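Side-chain contact in putative SAM-dependent O-methyltranferase (Podospora anserina, PDB 4YMH), which probably transfers a methyl group from S-adenosylmethionine to a hydroxyl oxygen of its substrate: residues R68-G73 against N129-L134. Sequence-based numbering, arbitrary orientation.
Sequences RILEIG and NTLKTL. With SAH (S-adenosyl-L-homocysteine), chain E.
Leu70 and Leu131 meet with the same side-chain shape: in each, CG lies trans to the backbone N (chi1 170° and 175°), which directs it toward the other segment, and chi2, 65° in both, sets the methyl groups where strand 68-72 faces helix 127-133. This is helix-on-sheet packing in the Rossmann-like fold of class I methyltransferases, the strand being the central one of the parallel part of the sheet. The two leucines cross almost perpendicularly, and Leu70 CD2 comes to 3.6 Å from Leu131 CD1. Leu134 approaches Leu70 tip to tip; its CD1 methyl rests against both branches, Leu134 CD1 lying 3.7 Å from Leu70 CD1 and 3.9 Å from Leu70 CD2, so that the end of Leu70 meets two leucines of the other segment. Further along the strand, Ile72 stretches its CG1 branch toward the other methyl of Leu131, also roughly at a right angle, but more loosely: Ile72 CD1 is 4.2 Å from Leu131 CD2. All three contacts are apolar. Leu97 of the adjoining strand touches both Leu70 and Leu131, while Tyr153 of helix 150-159 touches Ile72 and Leu131, adding to the apolar surroundings. The contact lies beside the cofactor site: the helix begins at Ala127, whose backbone N bonds to S-adenosyl-L-homocysteine, and the strand runs out at Gly73, beside the ligand. There Gly73 O accepts a 2.9 Å hydrogen bond from the amino N of S-adenosyl-L-homocysteine.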
ATOM      1  N   ARG A  68       0.822 -17.191 -10.819  1.00 24.95           N
ATOM      2  CA  ARG A  68      -0.012 -16.776 -11.946  1.00 21.40           C
ATOM      3  C   ARG A  68      -0.634 -15.437 -11.589  1.00 23.53           C
ATOM      4  O   ARG A  68      -1.000 -15.227 -10.430  1.00 23.14           O
ATOM      5  CB  ARG A  68      -1.117 -17.796 -12.242  1.00 25.33           C
ATOM      6  CG  ARG A  68      -0.661 -19.215 -12.557  1.00 33.09           C
ATOM      7  CD  ARG A  68      -1.871 -20.119 -12.802  1.00 33.42           C
ATOM      8  NE  ARG A  68      -2.563 -19.799 -14.050  1.00 34.04           N
ATOM      9  CZ  ARG A  68      -3.867 -19.967 -14.257  1.00 34.62           C
ATOM     10  NH1 ARG A  68      -4.652 -20.422 -13.287  1.00 33.77           N
ATOM     11  NH2 ARG A  68      -4.390 -19.663 -15.433  1.00 34.93           N
ATOM     12  N   ILE A  69      -0.760 -14.542 -12.572  1.00 19.95           N
ATOM     13  CA  ILE A  69      -1.375 -13.233 -12.356  1.00 19.20           C
ATOM     14  C   ILE A  69      -2.558 -13.092 -13.308  1.00 22.49           C
ATOM     15  O   ILE A  69      -2.459 -13.442 -14.482  1.00 21.67           O
ATOM     16  CB  ILE A  69      -0.370 -12.069 -12.589  1.00 20.52           C
ATOM     17  CG1 ILE A  69       0.716 -12.064 -11.511  1.00 24.67           C
ATOM     18  CG2 ILE A  69      -1.092 -10.706 -12.617  1.00 21.19           C
ATOM     19  CD1 ILE A  69       1.825 -11.031 -11.728  1.00 22.98           C
ATOM     20  N   LEU A  70      -3.679 -12.611 -12.794  1.00 19.54           N
ATOM     21  CA  LEU A  70      -4.825 -12.286 -13.644  1.00 20.94           C
ATOM     22  C   LEU A  70      -5.048 -10.788 -13.620  1.00 24.28           C
ATOM     23  O   LEU A  70      -4.923 -10.159 -12.575  1.00 22.54           O
ATOM     24  CB  LEU A  70      -6.091 -13.003 -13.182  1.00 21.22           C
ATOM     25  CG  LEU A  70      -7.387 -12.523 -13.865  1.00 21.04           C
ATOM     26  CD1 LEU A  70      -7.376 -12.834 -15.369  1.00 23.40           C
ATOM     27  CD2 LEU A  70      -8.614 -13.112 -13.199  1.00 24.91           C
ATOM     28  N   GLU A  71      -5.375 -10.222 -14.775  1.00 21.63           N
ATOM     29  CA  GLU A  71      -5.649  -8.801 -14.890  1.00 24.99           C
ATOM     30  C   GLU A  71      -6.942  -8.583 -15.673  1.00 23.72           C
ATOM     31  O   GLU A  71      -7.158  -9.192 -16.717  1.00 24.68           O
ATOM     32  CB  GLU A  71      -4.465  -8.113 -15.566  1.00 33.44           C
ATOM     33  CG  GLU A  71      -4.788  -6.852 -16.300  1.00 38.12           C
ATOM     34  CD  GLU A  71      -3.549  -6.174 -16.829  1.00 35.21           C
ATOM     35  OE1 GLU A  71      -3.400  -6.074 -18.070  1.00 36.95           O
ATOM     36  OE2 GLU A  71      -2.728  -5.739 -15.996  1.00 31.48           O
ATOM     37  N   ILE A  72      -7.824  -7.739 -15.155  1.00 23.99           N
ATOM     38  CA  ILE A  72      -9.070  -7.454 -15.847  1.00 21.72           C
ATOM     39  C   ILE A  72      -8.994  -6.005 -16.314  1.00 25.72           C
ATOM     40  O   ILE A  72      -8.947  -5.087 -15.488  1.00 24.06           O
ATOM     41  CB  ILE A  72     -10.299  -7.694 -14.950  1.00 25.87           C
ATOM     42  CG1 ILE A  72     -10.217  -9.074 -14.285  1.00 23.93           C
ATOM     43  CG2 ILE A  72     -11.582  -7.573 -15.762  1.00 28.55           C
ATOM     44  CD1 ILE A  72     -11.416  -9.415 -13.389  1.00 25.03           C
ATOM     45  N   GLY A  73      -8.937  -5.813 -17.637  1.00 27.81           N
ATOM     46  CA  GLY A  73      -8.803  -4.493 -18.236  1.00 25.59           C
ATOM     47  C   GLY A  73      -7.372  -4.260 -18.692  1.00 27.04           C
ATOM     48  O   GLY A  73      -6.531  -3.801 -17.924  1.00 28.13           O
ATOM     49  N   ASN A 129     -18.199 -12.444 -18.996  1.00 38.26           N
ATOM     50  CA  ASN A 129     -18.319 -13.839 -19.435  1.00 42.32           C
ATOM     51  C   ASN A 129     -17.000 -14.620 -19.466  1.00 39.69           C
ATOM     52  O   ASN A 129     -16.954 -15.761 -19.023  1.00 42.61           O
ATOM     53  CB  ASN A 129     -18.971 -13.931 -20.815  1.00 49.82           C
ATOM     54  CG  ASN A 129     -20.172 -13.014 -20.958  1.00 56.48           C
ATOM     55  OD1 ASN A 129     -21.190 -13.206 -20.293  1.00 55.98           O
ATOM     56  ND2 ASN A 129     -20.094 -12.072 -21.888  1.00 58.95           N
ATOM     57  N   THR A 130     -15.924 -14.017 -19.962  1.00 34.14           N
ATOM     58  CA  THR A 130     -14.668 -14.773 -20.096  1.00 33.03           C
ATOM     59  C   THR A 130     -14.066 -15.130 -18.742  1.00 31.77           C
ATOM     60  O   THR A 130     -13.488 -16.200 -18.599  1.00 35.78           O
ATOM     61  CB  THR A 130     -13.614 -14.016 -20.931  1.00 30.70           C
ATOM     62  OG1 THR A 130     -13.303 -12.775 -20.299  1.00 28.56           O
ATOM     63  CG2 THR A 130     -14.147 -13.744 -22.344  1.00 33.67           C
ATOM     64  N   LEU A 131     -14.218 -14.255 -17.748  1.00 28.38           N
ATOM     65  CA  LEU A 131     -13.698 -14.528 -16.401  1.00 26.48           C
ATOM     66  C   LEU A 131     -14.241 -15.856 -15.861  1.00 27.75           C
ATOM     67  O   LEU A 131     -13.514 -16.609 -15.220  1.00 27.63           O
ATOM     68  CB  LEU A 131     -14.042 -13.385 -15.434  1.00 24.69           C
ATOM     69  CG  LEU A 131     -13.690 -13.551 -13.948  1.00 23.43           C
ATOM     70  CD1 LEU A 131     -12.178 -13.615 -13.746  1.00 24.07           C
ATOM     71  CD2 LEU A 131     -14.291 -12.402 -13.125  1.00 26.85           C
ATOM     72  N   LYS A 132     -15.502 -16.161 -16.152  1.00 29.86           N
ATOM     73  CA  LYS A 132     -16.102 -17.420 -15.700  1.00 32.21           C
ATOM     74  C   LYS A 132     -15.485 -18.650 -16.368  1.00 36.55           C
ATOM     75  O   LYS A 132     -15.569 -19.758 -15.835  1.00 40.03           O
ATOM     76  CB  LYS A 132     -17.612 -17.419 -15.943  1.00 37.19           C
ATOM     77  CG  LYS A 132     -18.351 -16.377 -15.130  1.00 37.26           C
ATOM     78  CD  LYS A 132     -19.841 -16.379 -15.425  1.00 41.40           C
ATOM     79  CE  LYS A 132     -20.502 -15.209 -14.714  1.00 43.22           C
ATOM     80  NZ  LYS A 132     -21.982 -15.269 -14.778  1.00 46.73           N
ATOM     81  N   THR A 133     -14.863 -18.459 -17.526  1.00 34.77           N
ATOM     82  CA  THR A 133     -14.279 -19.581 -18.256  1.00 38.27           C
ATOM     83  C   THR A 133     -12.880 -19.935 -17.766  1.00 37.07           C
ATOM     84  O   THR A 133     -12.343 -20.976 -18.125  1.00 35.46           O
ATOM     85  CB  THR A 133     -14.173 -19.294 -19.754  1.00 40.28           C
ATOM     86  OG1 THR A 133     -13.196 -18.267 -19.961  1.00 41.86           O
ATOM     87  CG2 THR A 133     -15.506 -18.852 -20.304  1.00 45.71           C
ATOM     88  N   LEU A 134     -12.278 -19.062 -16.968  1.00 34.50           N
ATOM     89  CA  LEU A 134     -10.920 -19.317 -16.499  1.00 33.15           C
ATOM     90  C   LEU A 134     -10.868 -20.509 -15.545  1.00 35.59           C
ATOM     91  O   LEU A 134     -11.826 -20.773 -14.819  1.00 33.08           O
ATOM     92  CB  LEU A 134     -10.352 -18.077 -15.829  1.00 28.48           C
ATOM     93  CG  LEU A 134     -10.247 -16.843 -16.726  1.00 27.76           C
ATOM     94  CD1 LEU A 134      -9.503 -15.735 -16.005  1.00 25.60           C
ATOM     95  CD2 LEU A 134      -9.585 -17.194 -18.069  1.00 29.29           C
TER
HETATM   96  N   SAH E1001      -4.865  -1.681 -16.756  1.00 31.95           N
HETATM   97  CA  SAH E1001      -4.527  -0.649 -17.696  1.00 35.69           C
HETATM   98  CB  SAH E1001      -5.697   0.302 -17.931  1.00 32.83           C
HETATM   99  CG  SAH E1001      -7.090  -0.312 -18.020  1.00 29.14           C
HETATM  100  SD  SAH E1001      -8.277   0.898 -18.470  1.00 31.51           S
HETATM  101  C   SAH E1001      -3.345   0.153 -17.222  1.00 35.76           C
HETATM  102  O   SAH E1001      -2.691   0.786 -18.017  1.00 30.25           O
HETATM  103  OXT SAH E1001      -3.068   0.157 -16.032  1.00 36.11           O
HETATM  104  C5' SAH E1001      -9.678  -0.144 -18.487  1.00 30.17           C
HETATM  105  C4' SAH E1001      -9.741  -1.102 -19.667  1.00 30.11           C
HETATM  106  O4' SAH E1001     -10.802  -2.017 -19.472  1.00 33.68           O
HETATM  107  C3' SAH E1001     -10.039  -0.405 -20.973  1.00 32.92           C
HETATM  108  O3' SAH E1001      -9.081  -0.737 -21.950  1.00 33.00           O
HETATM  109  C2' SAH E1001     -11.397  -0.919 -21.375  1.00 31.31           C
HETATM  110  O2' SAH E1001     -11.585  -0.982 -22.753  1.00 28.94           O
HETATM  111  C1' SAH E1001     -11.486  -2.254 -20.677  1.00 32.84           C
HETATM  112  N9  SAH E1001     -12.862  -2.680 -20.387  1.00 33.36           N
HETATM  113  C8  SAH E1001     -13.886  -1.928 -20.027  1.00 32.96           C
HETATM  114  N7  SAH E1001     -14.969  -2.662 -19.843  1.00 28.91           N
HETATM  115  C5  SAH E1001     -14.643  -3.908 -20.081  1.00 30.80           C
HETATM  116  C6  SAH E1001     -15.319  -5.203 -20.058  1.00 30.09           C
HETATM  117  N6  SAH E1001     -16.593  -5.245 -19.738  1.00 32.24           N
HETATM  118  N1  SAH E1001     -14.627  -6.300 -20.355  1.00 29.65           N
HETATM  119  C2  SAH E1001     -13.337  -6.219 -20.660  1.00 29.99           C
HETATM  120  N3  SAH E1001     -12.654  -5.091 -20.696  1.00 28.46           N
HETATM  121  C4  SAH E1001     -13.246  -3.923 -20.421  1.00 31.11           C